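Side-chain contacts in esterase (Staphylococcus aureus subsp. aureus USA300_TCH1516, PDB 3D7R), which is a putative esterase of the alpha/beta hydrolase fold, probably hydrolysing ester bonds of a substrate not yet identified: residues A[62-67]-A[109-114]; A[119-124]-A[306-311]; A[260-265]-A[312-317]; A[290-293]-A[298-301]. One frame throughout, in Å; residues are numbered along the deposited sequence.

How the contacts relate
Contacts 2, 3 and 4 cluster at the edge of the central sheet where strands 259-264 and 287-292 lie side by side, whereas contact 1 is at the surface, where the loop after helix 46-61 meets the start of helix 113-126. Contact 3 is the most buried: aromatic side chains of a strand pack beneath helix 305-318. Contact 2 uses an earlier part of that helix against helix 113-126, with an aliphatic inside and a lysine and histidine further out. Contact 4 is a single aromatic pair between the last strand and the loop that leads to helix 305-318. Contact 1 instead relies on prolines, an imidazole and a water bridge; helix 113-126 relates it to contact 2, and Phe114 touches Ile301 of contact 4.

Contact 1 (A[62-67]-A[109-114]); sequences KKHKQP and LQPSPF. With DMS (dimethyl sulfoxide), chain O; DMS (dimethyl sulfoxide), chain I.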
loop_
_atom_site.group_PDB
_atom_site.type_symbol
_atom_site.label_atom_id
_atom_site.label_comp_id
_atom_site.label_asym_id
_atom_site.label_seq_id
_atom_site.Cartn_x
_atom_site.Cartn_y
_atom_site.Cartn_z
ATOM N N LYS A 62 -18.722 7.647 4.962
ATOM C CA LYS A 62 -18.679 8.015 6.381
ATOM C C LYS A 62 -17.287 8.520 6.773
ATOM O O LYS A 62 -16.280 8.070 6.225
ATOM C CB LYS A 62 -19.074 6.820 7.259
ATOM C CG LYS A 62 -20.504 6.381 7.023
ATOM C CD LYS A 62 -20.787 5.047 7.633
ATOM C CE LYS A 62 -22.272 4.741 7.518
ATOM N NZ LYS A 62 -22.588 3.379 8.037
ATOM N N LYS A 63 -17.230 9.445 7.725
ATOM C CA LYS A 63 -15.932 9.898 8.199
ATOM C C LYS A 63 -15.186 8.718 8.822
ATOM O O LYS A 63 -15.728 7.986 9.634
ATOM C CB LYS A 63 -16.068 11.074 9.176
ATOM C CG LYS A 63 -16.434 12.398 8.464
ATOM C CD LYS A 63 -15.328 12.824 7.474
ATOM C CE LYS A 63 -15.562 14.214 6.912
ATOM N NZ LYS A 63 -14.855 14.368 5.599
ATOM N N HIS A 64 -13.945 8.520 8.407
ATOM C CA HIS A 64 -13.127 7.456 8.964
ATOM C C HIS A 64 -12.623 7.858 10.355
ATOM O O HIS A 64 -12.168 8.978 10.553
ATOM C CB HIS A 64 -11.948 7.159 8.048
ATOM C CG HIS A 64 -11.141 5.976 8.486
ATOM N ND1 HIS A 64 -11.635 4.688 8.461
ATOM C CD2 HIS A 64 -9.885 5.891 8.987
ATOM C CE1 HIS A 64 -10.711 3.858 8.917
ATOM N NE2 HIS A 64 -9.639 4.561 9.236
ATOM N N LYS A 65 -12.702 6.933 11.303
ATOM C CA LYS A 65 -12.372 7.225 12.700
ATOM C C LYS A 65 -11.328 6.244 13.225
ATOM O O LYS A 65 -11.322 5.098 12.826
ATOM C CB LYS A 65 -13.647 7.123 13.546
ATOM C CG LYS A 65 -14.545 8.364 13.479
ATOM C CD LYS A 65 -15.900 8.096 14.112
ATOM C CE LYS A 65 -16.780 9.352 14.076
ATOM N NZ LYS A 65 -17.900 9.278 15.053
ATOM N N GLN A 66 -10.448 6.686 14.122
ATOM C CA GLN A 66 -9.566 5.727 14.809
ATOM C C GLN A 66 -10.388 4.647 15.529
ATOM O O GLN A 66 -11.495 4.914 15.967
ATOM C CB GLN A 66 -8.599 6.427 15.783
ATOM C CG GLN A 66 -9.203 7.163 16.938
ATOM C CD GLN A 66 -8.126 7.899 17.759
ATOM O OE1 GLN A 66 -7.137 7.299 18.202
ATOM N NE2 GLN A 66 -8.316 9.211 17.943
ATOM N N PRO A 67 -9.863 3.415 15.622
ATOM C CA PRO A 67 -10.605 2.380 16.354
ATOM C C PRO A 67 -10.860 2.836 17.797
ATOM O O PRO A 67 -9.957 3.376 18.438
ATOM C CB PRO A 67 -9.642 1.180 16.338
ATOM C CG PRO A 67 -8.776 1.434 15.182
ATOM C CD PRO A 67 -8.598 2.901 15.075
ATOM N N LEU A 109 -11.836 -0.705 0.398
ATOM C CA LEU A 109 -11.842 -0.717 1.862
ATOM C C LEU A 109 -11.092 0.475 2.443
ATOM O O LEU A 109 -10.118 0.942 1.873
ATOM C CB LEU A 109 -11.169 -1.994 2.386
ATOM C CG LEU A 109 -11.822 -3.322 2.001
ATOM C CD1 LEU A 109 -10.952 -4.477 2.503
ATOM C CD2 LEU A 109 -13.245 -3.401 2.575
ATOM N N GLN A 110 -11.546 0.942 3.595
ATOM C CA GLN A 110 -10.845 1.969 4.344
ATOM C C GLN A 110 -9.766 1.286 5.195
ATOM O O GLN A 110 -9.665 0.030 5.182
ATOM C CB GLN A 110 -11.842 2.753 5.217
ATOM C CG GLN A 110 -12.911 3.517 4.441
ATOM C CD GLN A 110 -12.384 4.718 3.638
ATOM O OE1 GLN A 110 -11.281 4.700 3.090
ATOM N NE2 GLN A 110 -13.216 5.752 3.528
ATOM N N PRO A 111 -8.923 2.079 5.905
ATOM C CA PRO A 111 -7.920 1.419 6.733
ATOM C C PRO A 111 -8.495 0.482 7.795
ATOM O O PRO A 111 -9.510 0.778 8.430
ATOM C CB PRO A 111 -7.178 2.583 7.403
ATOM C CG PRO A 111 -7.377 3.729 6.468
ATOM C CD PRO A 111 -8.785 3.546 5.963
ATOM N N SER A 112 -7.811 -0.644 7.958
ATOM C CA SER A 112 -8.079 -1.619 8.999
ATOM C C SER A 112 -7.654 -1.042 10.334
ATOM O O SER A 112 -6.758 -0.215 10.367
ATOM C CB SER A 112 -7.220 -2.852 8.704
ATOM O OG SER A 112 -7.290 -3.753 9.768
ATOM N N PRO A 113 -8.264 -1.496 11.448
ATOM C CA PRO A 113 -7.722 -1.131 12.758
ATOM C C PRO A 113 -6.272 -1.596 12.929
ATOM O O PRO A 113 -5.517 -0.973 13.690
ATOM C CB PRO A 113 -8.643 -1.868 13.746
ATOM C CG PRO A 113 -9.334 -2.905 12.935
ATOM C CD PRO A 113 -9.464 -2.347 11.565
ATOM N N PHE A 114 -5.891 -2.667 12.225
ATOM C CA PHE A 114 -4.521 -3.180 12.213
ATOM C C PHE A 114 -3.585 -2.264 11.415
ATOM O O PHE A 114 -2.363 -2.262 11.648
ATOM C CB PHE A 114 -4.474 -4.601 11.611
ATOM C CG PHE A 114 -4.909 -5.697 12.560
ATOM C CD1 PHE A 114 -5.765 -5.438 13.636
ATOM C CD2 PHE A 114 -4.464 -6.997 12.379
ATOM C CE1 PHE A 114 -6.158 -6.469 14.524
ATOM C CE2 PHE A 114 -4.868 -8.030 13.249
ATOM C CZ PHE A 114 -5.711 -7.755 14.322
HETATM S S DMS O . -15.994 5.125 11.001
HETATM O O DMS O . -14.317 4.599 10.633
HETATM C C1 DMS O . -17.125 4.496 9.724
HETATM C C2 DMS O . -16.630 4.241 12.460
HETATM S S DMS I . -7.594 -7.610 9.631
HETATM O O DMS I . -6.889 -6.130 8.937
HETATM C C1 DMS I . -6.252 -8.817 9.816
HETATM C C2 DMS I . -7.975 -7.342 11.385
HETATM O O HOH W 1 -15.534 5.530 5.749
#
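Over one face of the His64 imidazole sits Pro111, its CD 3.7 Å from the ring centroid and only 20° off the normal, a CH-pi contact displaced toward the NE2-CE1 side. The ring of Trp116 also meets this imidazole, their planes about 30° apart. Gln110 CB comes up obliquely, 3.8 Å from ND1 of His64, and the oxygen of a dimethyl sulfoxide also lies oblique to this ring. The same solvent molecule accepts a hydrogen bond from Lys65 N. With CG anti to the backbone N (chi1 -174°) the His64 ring extends over to Pro111, bringing CE1 within 3.3 Å of Pro111 O. NE2 is hydrogen-bonded to Trp116 NE1, which helps fix the ring's rotation. A second dimethyl sulfoxide puts a methyl over the centre of one face of the Phe114 ring. All this happens where the loop between helix 46-61 and strand 75-81 runs alongside the entry to helix 113-126, a surface region of the alpha/beta hydrolase fold. Ser112 is the N-cap there: its OG accepts from Phe114 N at 3.0 Å. One residue on, Pro113 CB meets Pro67 CG at 3.6 Å, a purely apolar touch. Gln110 bends at chi2, and one water links its amide to the loop, accepting from Gln110 NE2 and donating to Lys62 O at 2.7 Å, while Gln110 OE1 is bonded to Lys137.

Contact 2 (A[119-124]-A[306-311]); sequences LDKITL and QSHKAI
Lys121 and His308 make the closest approach between segments 119-124 and 306-311: CE of the lysine stands 3.4 Å from NE2 of the imidazole, reaching the ring obliquely, with CD following at 3.8 Å from the same nitrogen. The lysine chain gets there by bending at chi2 (-135°) and again at chi4, so that its methylene carbons, not its ammonium, do the touching. NZ ends 4.5 Å from His308 NE2, too far for a bond; were the histidine protonated, the two charges would probably disfavour each other. Deeper in, the contact turns aliphatic. Ile311 points at the facing helix and lays CD1 against Lys121 CB at 4.0 Å, while its CG1 meets CG1 of Ile122 more loosely, at 4.4 Å.

The short helical segments approach to 10.9 Å between axes and cross at -41°. Few side chains meet: Lys121 and Ile122 against His308 and Ile311, with the CA atoms of Ile122 and Ile311 6.4 Å apart. On the first helix, Leu119 O takes both Thr123 N and Thr123 OG1, which arrive from opposite faces of its carbonyl plane. The Asp120 carboxylate receives the backbone NH groups of Lys73 and Ala74. His308 has a weak bond from ND1 to Ile304 O. Both helices flank the central sheet of the alpha/beta hydrolase fold, helix 305-318 following its last strand: Leu119 and Thr123 rest on strands 84-90 and 129-133, whereas Gln306, Lys309 and Ala310 lie against Tyr292 of strand 287-292.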
loop_
_atom_site.group_PDB
_atom_site.type_symbol
_atom_site.label_atom_id
_atom_site.label_comp_id
_atom_site.label_asym_id
_atom_site.label_seq_id
_atom_site.Cartn_x
_atom_site.Cartn_y
_atom_site.Cartn_z
ATOM N N LEU A 119 0.900 1.585 11.575
ATOM C CA LEU A 119 1.398 2.944 11.369
ATOM C C LEU A 119 1.943 3.565 12.660
ATOM O O LEU A 119 2.977 4.237 12.661
ATOM C CB LEU A 119 0.309 3.806 10.728
ATOM C CG LEU A 119 0.324 3.768 9.179
ATOM C CD1 LEU A 119 0.262 2.355 8.608
ATOM C CD2 LEU A 119 -0.814 4.599 8.633
ATOM N N ASP A 120 1.237 3.336 13.758
ATOM C CA ASP A 120 1.720 3.746 15.070
ATOM C C ASP A 120 3.116 3.180 15.339
ATOM O O ASP A 120 4.039 3.938 15.654
ATOM C CB ASP A 120 0.730 3.319 16.157
ATOM C CG ASP A 120 1.004 3.981 17.482
ATOM O OD1 ASP A 120 1.304 5.189 17.503
ATOM O OD2 ASP A 120 0.915 3.298 18.513
ATOM N N LYS A 121 3.280 1.863 15.160
ATOM C CA LYS A 121 4.581 1.209 15.340
ATOM C C LYS A 121 5.672 1.771 14.440
ATOM O O LYS A 121 6.793 1.978 14.901
ATOM C CB LYS A 121 4.502 -0.312 15.122
ATOM C CG LYS A 121 3.523 -1.041 16.053
ATOM C CD LYS A 121 4.151 -2.303 16.624
ATOM C CE LYS A 121 3.107 -3.193 17.289
ATOM N NZ LYS A 121 2.366 -2.578 18.421
ATOM N N ILE A 122 5.354 1.995 13.161
ATOM C CA ILE A 122 6.345 2.531 12.225
ATOM C C ILE A 122 6.772 3.942 12.649
ATOM O O ILE A 122 7.965 4.304 12.555
ATOM C CB ILE A 122 5.799 2.555 10.758
ATOM C CG1 ILE A 122 5.686 1.127 10.193
ATOM C CG2 ILE A 122 6.708 3.394 9.840
ATOM C CD1 ILE A 122 4.791 1.034 8.967
ATOM N N THR A 123 5.792 4.748 13.081
ATOM C CA THR A 123 6.088 6.089 13.582
ATOM C C THR A 123 7.104 6.012 14.727
ATOM O O THR A 123 8.114 6.705 14.723
ATOM C CB THR A 123 4.807 6.806 14.100
ATOM O OG1 THR A 123 3.820 6.838 13.064
ATOM C CG2 THR A 123 5.119 8.262 14.578
ATOM N N LEU A 124 6.821 5.166 15.712
ATOM C CA LEU A 124 7.670 5.047 16.885
ATOM C C LEU A 124 9.044 4.463 16.560
ATOM O O LEU A 124 10.035 4.831 17.209
ATOM C CB LEU A 124 6.969 4.224 17.976
ATOM C CG LEU A 124 6.135 5.026 18.997
ATOM C CD1 LEU A 124 4.963 5.752 18.359
ATOM C CD2 LEU A 124 5.643 4.092 20.108
ATOM N N GLN A 306 7.479 -11.698 13.179
ATOM C CA GLN A 306 8.002 -11.382 11.812
ATOM C C GLN A 306 7.672 -9.946 11.383
ATOM O O GLN A 306 8.430 -9.298 10.657
ATOM C CB GLN A 306 7.462 -12.376 10.783
ATOM C CG GLN A 306 7.930 -13.848 10.986
ATOM C CD GLN A 306 7.072 -14.646 11.973
ATOM O OE1 GLN A 306 6.208 -14.099 12.667
ATOM N NE2 GLN A 306 7.320 -15.950 12.043
ATOM N N SER A 307 6.505 -9.480 11.815
ATOM C CA SER A 307 6.089 -8.106 11.598
ATOM C C SER A 307 7.023 -7.138 12.310
ATOM O O SER A 307 7.438 -6.127 11.735
ATOM C CB SER A 307 4.663 -7.930 12.085
ATOM O OG SER A 307 3.811 -8.796 11.357
ATOM N N HIS A 308 7.362 -7.451 13.555
ATOM C CA HIS A 308 8.289 -6.619 14.304
ATOM C C HIS A 308 9.676 -6.632 13.655
ATOM O O HIS A 308 10.343 -5.600 13.591
ATOM C CB HIS A 308 8.330 -7.056 15.761
ATOM C CG HIS A 308 7.088 -6.704 16.510
ATOM N ND1 HIS A 308 6.133 -7.641 16.852
ATOM C CD2 HIS A 308 6.613 -5.509 16.933
ATOM C CE1 HIS A 308 5.139 -7.040 17.484
ATOM N NE2 HIS A 308 5.406 -5.746 17.545
ATOM N N LYS A 309 10.083 -7.789 13.141
ATOM C CA LYS A 309 11.338 -7.879 12.394
ATOM C C LYS A 309 11.291 -7.038 11.113
ATOM O O LYS A 309 12.261 -6.357 10.804
ATOM C CB LYS A 309 11.684 -9.339 12.061
ATOM C CG LYS A 309 13.043 -9.523 11.389
ATOM C CD LYS A 309 13.297 -10.978 10.954
ATOM C CE LYS A 309 14.696 -11.082 10.342
ATOM N NZ LYS A 309 15.043 -12.483 9.996
ATOM N N ALA A 310 10.169 -7.064 10.389
ATOM C CA ALA A 310 10.024 -6.257 9.165
ATOM C C ALA A 310 10.074 -4.772 9.494
ATOM O O ALA A 310 10.674 -3.986 8.777
ATOM C CB ALA A 310 8.730 -6.591 8.433
ATOM N N ILE A 311 9.407 -4.391 10.569
ATOM C CA ILE A 311 9.404 -2.995 11.016
ATOM C C ILE A 311 10.814 -2.539 11.375
ATOM O O ILE A 311 11.216 -1.434 10.990
ATOM C CB ILE A 311 8.397 -2.763 12.168
ATOM C CG1 ILE A 311 6.968 -2.840 11.612
ATOM C CG2 ILE A 311 8.620 -1.398 12.839
ATOM C CD1 ILE A 311 5.919 -3.189 12.657
#

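Contact 3 (A[260-265]-A[312-317]); sequences YMFGGG and KQIAKS. With DMS (dimethyl sulfoxide), chain F.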
loop_
_atom_site.group_PDB
_atom_site.type_symbol
_atom_site.label_atom_id
_atom_site.label_comp_id
_atom_site.label_asym_id
_atom_site.label_seq_id
_atom_site.Cartn_x
_atom_site.Cartn_y
_atom_site.Cartn_z
ATOM N N TYR A 260 12.404 -0.598 -1.539
ATOM C CA TYR A 260 12.565 -1.573 -0.460
ATOM C C TYR A 260 11.266 -2.296 -0.417
ATOM O O TYR A 260 10.230 -1.670 -0.238
ATOM C CB TYR A 260 12.813 -0.864 0.882
ATOM C CG TYR A 260 14.037 0.016 0.818
ATOM C CD1 TYR A 260 15.245 -0.423 1.350
ATOM C CD2 TYR A 260 14.005 1.261 0.166
ATOM C CE1 TYR A 260 16.401 0.359 1.259
ATOM C CE2 TYR A 260 15.166 2.060 0.083
ATOM C CZ TYR A 260 16.350 1.589 0.633
ATOM O OH TYR A 260 17.511 2.337 0.570
HETATM N N MSE A 261 11.295 -3.601 -0.634
HETATM C CA MSE A 261 10.049 -4.363 -0.771
HETATM C C MSE A 261 10.009 -5.484 0.246
HETATM O O MSE A 261 11.048 -6.132 0.516
HETATM C CB MSE A 261 9.922 -4.925 -2.200
HETATM C CG MSE A 261 8.647 -5.734 -2.458
HETATM SE SE MSE A 261 8.424 -6.010 -4.361
HETATM C CE MSE A 261 9.983 -7.136 -4.739
ATOM N N PHE A 262 8.821 -5.711 0.796
ATOM C CA PHE A 262 8.579 -6.750 1.794
ATOM C C PHE A 262 7.435 -7.616 1.301
ATOM O O PHE A 262 6.429 -7.107 0.807
ATOM C CB PHE A 262 8.200 -6.131 3.159
ATOM C CG PHE A 262 9.300 -5.336 3.767
ATOM C CD1 PHE A 262 10.121 -5.908 4.733
ATOM C CD2 PHE A 262 9.565 -4.026 3.330
ATOM C CE1 PHE A 262 11.187 -5.190 5.282
ATOM C CE2 PHE A 262 10.615 -3.293 3.874
ATOM C CZ PHE A 262 11.438 -3.882 4.847
ATOM N N GLY A 263 7.594 -8.927 1.414
ATOM C CA GLY A 263 6.527 -9.821 1.016
ATOM C C GLY A 263 6.720 -11.196 1.579
ATOM O O GLY A 263 7.756 -11.472 2.176
ATOM N N GLY A 264 5.706 -12.047 1.398
ATOM C CA GLY A 264 5.738 -13.437 1.884
ATOM C C GLY A 264 5.665 -14.430 0.751
ATOM O O GLY A 264 5.183 -14.099 -0.341
ATOM N N GLY A 265 6.147 -15.648 1.000
ATOM C CA GLY A 265 6.101 -16.721 0.006
ATOM C C GLY A 265 4.725 -17.373 -0.098
ATOM O O GLY A 265 4.466 -18.123 -1.044
ATOM N N LYS A 312 11.578 -3.393 12.067
ATOM C CA LYS A 312 12.973 -3.062 12.386
ATOM C C LYS A 312 13.803 -2.903 11.109
ATOM O O LYS A 312 14.679 -2.039 11.052
ATOM C CB LYS A 312 13.621 -4.102 13.300
ATOM C CG LYS A 312 13.092 -4.108 14.718
ATOM C CD LYS A 312 13.858 -5.137 15.595
ATOM C CE LYS A 312 13.026 -5.589 16.806
ATOM N NZ LYS A 312 13.334 -4.822 18.055
ATOM N N GLN A 313 13.541 -3.736 10.104
ATOM C CA GLN A 313 14.226 -3.620 8.814
ATOM C C GLN A 313 13.899 -2.309 8.082
ATOM O O GLN A 313 14.775 -1.708 7.439
ATOM C CB GLN A 313 13.910 -4.820 7.926
ATOM C CG GLN A 313 14.617 -6.107 8.418
ATOM C CD GLN A 313 14.049 -7.362 7.817
ATOM O OE1 GLN A 313 12.864 -7.432 7.473
ATOM N NE2 GLN A 313 14.899 -8.374 7.676
ATOM N N ILE A 314 12.633 -1.895 8.146
ATOM C CA ILE A 314 12.235 -0.563 7.669
ATOM C C ILE A 314 13.036 0.522 8.396
ATOM O O ILE A 314 13.663 1.360 7.742
ATOM C CB ILE A 314 10.716 -0.331 7.821
ATOM C CG1 ILE A 314 9.948 -1.304 6.903
ATOM C CG2 ILE A 314 10.354 1.147 7.491
ATOM C CD1 ILE A 314 8.438 -1.267 7.045
ATOM N N ALA A 315 13.059 0.475 9.733
ATOM C CA ALA A 315 13.770 1.465 10.553
ATOM C C ALA A 315 15.273 1.525 10.229
ATOM O O ALA A 315 15.842 2.603 10.079
ATOM C CB ALA A 315 13.571 1.172 12.043
ATOM N N LYS A 316 15.906 0.363 10.124
ATOM C CA LYS A 316 17.329 0.297 9.799
ATOM C C LYS A 316 17.626 0.814 8.385
ATOM O O LYS A 316 18.631 1.488 8.167
ATOM C CB LYS A 316 17.850 -1.132 9.970
ATOM C CG LYS A 316 19.393 -1.267 9.938
ATOM C CD LYS A 316 19.907 -1.512 8.516
ATOM C CE LYS A 316 21.415 -1.219 8.379
ATOM N NZ LYS A 316 21.743 -0.734 6.991
ATOM N N SER A 317 16.771 0.504 7.420
ATOM C CA SER A 317 17.067 0.902 6.040
ATOM C C SER A 317 16.647 2.344 5.696
ATOM O O SER A 317 17.253 2.970 4.827
ATOM C CB SER A 317 16.425 -0.065 5.057
ATOM O OG SER A 317 15.026 -0.037 5.218
HETATM S S DMS F . 14.149 -11.515 5.264
HETATM O O DMS F . 14.781 -10.893 6.800
HETATM C C1 DMS F . 15.528 -12.305 4.397
HETATM C C2 DMS F . 13.169 -12.973 5.666
#
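Strand 260-264 and helix 312-317 run almost exactly antiparallel, their axes at 172° and 10.5 Å apart, with Tyr260 and Phe262 directed from the central sheet of the alpha/beta hydrolase fold toward the helix that follows its last strand. Phe262 makes the larger contribution. Its CZ presses on Ile314 CG1 at 3.6 Å, and its CE1 corner faces Gln313: CB lies in the ring plane beyond the edge, and OE1 is also at the edge, 3.6 Å from CE1, with ring and amide planes turned 47° apart. One turn on, Ser317 CB meets Tyr260 CE1 at 3.8 Å, obliquely to the ring. Ser317 OG sits between backbone N and carbonyl carbon (chi1 62°), turned back toward the carbonyls of Gln313 and Ile314. Tyr197 stacks on Tyr260, and Tyr290 on Phe262, so strands on both sides extend the aromatic layer. Gln313 NE2 donates to a dimethyl sulfoxide oxygen at 2.7 Å, a molecule probably from the crystallisation liquor. The strand-helix join is thus made by carbon packing, while the polar atoms beside it have partners outside the two segments: Ser317 OG and Gln313 OE1 on neighbouring strands, at Tyr197 OH and Tyr292 OH, and Tyr260 OH at Glu320.

Contact 4 (A[290-293]-A[298-301]); sequences YDYP and DFPI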
loop_
_atom_site.group_PDB
_atom_site.type_symbol
_atom_site.label_atom_id
_atom_site.label_comp_id
_atom_site.label_asym_id
_atom_site.label_seq_id
_atom_site.Cartn_x
_atom_site.Cartn_y
_atom_site.Cartn_z
ATOM N N TYR A 290 13.004 -8.032 0.947
ATOM C CA TYR A 290 12.979 -8.837 2.150
ATOM C C TYR A 290 11.846 -9.848 1.975
ATOM O O TYR A 290 10.680 -9.508 2.075
ATOM C CB TYR A 290 12.760 -7.947 3.376
ATOM C CG TYR A 290 13.858 -6.921 3.616
ATOM C CD1 TYR A 290 14.954 -7.228 4.435
ATOM C CD2 TYR A 290 13.812 -5.657 3.021
ATOM C CE1 TYR A 290 15.962 -6.291 4.684
ATOM C CE2 TYR A 290 14.825 -4.704 3.260
ATOM C CZ TYR A 290 15.890 -5.037 4.094
ATOM O OH TYR A 290 16.897 -4.133 4.340
ATOM N N ASP A 291 12.216 -11.082 1.668
ATOM C CA ASP A 291 11.264 -12.113 1.252
ATOM C C ASP A 291 11.123 -13.122 2.386
ATOM O O ASP A 291 12.091 -13.797 2.748
ATOM C CB ASP A 291 11.783 -12.804 -0.004
ATOM C CG ASP A 291 10.750 -13.725 -0.660
ATOM O OD1 ASP A 291 9.629 -13.887 -0.125
ATOM O OD2 ASP A 291 11.069 -14.271 -1.745
ATOM N N TYR A 292 9.916 -13.205 2.949
ATOM C CA TYR A 292 9.633 -14.088 4.094
ATOM C C TYR A 292 8.907 -15.355 3.626
ATOM O O TYR A 292 7.711 -15.335 3.410
ATOM C CB TYR A 292 8.775 -13.341 5.112
ATOM C CG TYR A 292 9.513 -12.290 5.913
ATOM C CD1 TYR A 292 9.684 -12.449 7.288
ATOM C CD2 TYR A 292 10.018 -11.129 5.310
ATOM C CE1 TYR A 292 10.349 -11.495 8.045
ATOM C CE2 TYR A 292 10.701 -10.153 6.077
ATOM C CZ TYR A 292 10.854 -10.362 7.442
ATOM O OH TYR A 292 11.488 -9.430 8.233
ATOM N N PRO A 293 9.628 -16.461 3.459
ATOM C CA PRO A 293 9.032 -17.643 2.802
ATOM C C PRO A 293 7.692 -18.140 3.364
ATOM O O PRO A 293 6.839 -18.575 2.591
ATOM C CB PRO A 293 10.097 -18.725 2.992
ATOM C CG PRO A 293 11.365 -17.968 3.089
ATOM C CD PRO A 293 11.036 -16.692 3.836
ATOM N N ASP A 298 0.451 -9.295 3.253
ATOM C CA ASP A 298 0.289 -8.109 4.100
ATOM C C ASP A 298 0.683 -8.449 5.526
ATOM O O ASP A 298 0.183 -7.823 6.492
ATOM C CB ASP A 298 -1.182 -7.660 4.068
ATOM C CG ASP A 298 -1.367 -6.135 4.121
ATOM O OD1 ASP A 298 -0.425 -5.380 3.836
ATOM O OD2 ASP A 298 -2.501 -5.699 4.429
ATOM N N PHE A 299 1.593 -9.416 5.678
ATOM C CA PHE A 299 1.868 -9.989 7.008
ATOM C C PHE A 299 2.196 -8.979 8.128
ATOM O O PHE A 299 1.807 -9.226 9.255
ATOM C CB PHE A 299 2.898 -11.129 6.954
ATOM C CG PHE A 299 4.319 -10.670 6.793
ATOM C CD1 PHE A 299 5.091 -10.333 7.915
ATOM C CD2 PHE A 299 4.897 -10.599 5.527
ATOM C CE1 PHE A 299 6.427 -9.903 7.777
ATOM C CE2 PHE A 299 6.225 -10.168 5.361
ATOM C CZ PHE A 299 6.993 -9.819 6.486
ATOM N N PRO A 300 2.907 -7.861 7.827
ATOM C CA PRO A 300 3.267 -6.921 8.893
ATOM C C PRO A 300 2.096 -6.286 9.662
ATOM O O PRO A 300 2.334 -5.668 10.701
ATOM C CB PRO A 300 4.067 -5.839 8.150
ATOM C CG PRO A 300 4.672 -6.600 6.964
ATOM C CD PRO A 300 3.459 -7.406 6.530
ATOM N N ILE A 301 0.860 -6.410 9.155
ATOM C CA ILE A 301 -0.319 -5.893 9.882
ATOM C C ILE A 301 -0.685 -6.771 11.067
ATOM O O ILE A 301 -1.399 -6.336 11.992
ATOM C CB ILE A 301 -1.558 -5.716 8.961
ATOM C CG1 ILE A 301 -2.061 -7.080 8.449
ATOM C CG2 ILE A 301 -1.231 -4.757 7.814
ATOM C CD1 ILE A 301 -3.513 -7.078 7.928
#
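Tyr292, in strand 287-292, faces Phe299, which opens the short 3-10 turn 299-301; their CA atoms are 9.3 Å apart, so side chains must bridge the gap. The turn is marked by a backbone bond from Ile301 N to Asp298 O (3.1 Å), and Asp298 has a positive phi of 70°, a left-handed conformation, just before the turn.

The contact itself is one aromatic pair. Phe299 pushes its far end, CZ, over the centre of one face of the Tyr292 ring, 3.4 Å above the plane; the closest atom there is Tyr292 CD2, at 3.5 Å. It is an oblique aromatic pair, centroids 4.7 Å apart and planes at 45°, and the long axes of the side chains cross at about a right angle. Phe299 adopts the less usual chi1 of 77°, with CG lodged between backbone N and carbonyl carbon, and Pro300 CD covers part of one face of its ring. Tyr290 O lies in the plane of the Tyr292 ring, at its edge.

In alpha/beta hydrolases the loop after the last strand commonly carries the catalytic histidine, and the loop that carries Phe299 occupies that place. Tyr292 stands at the sheet's outer strand, where helix 305-318 covers it; Phe299 touches Gln306 at the start of that helix, while Ile301 leans on Phe114 and Leu118 of helix 113-126.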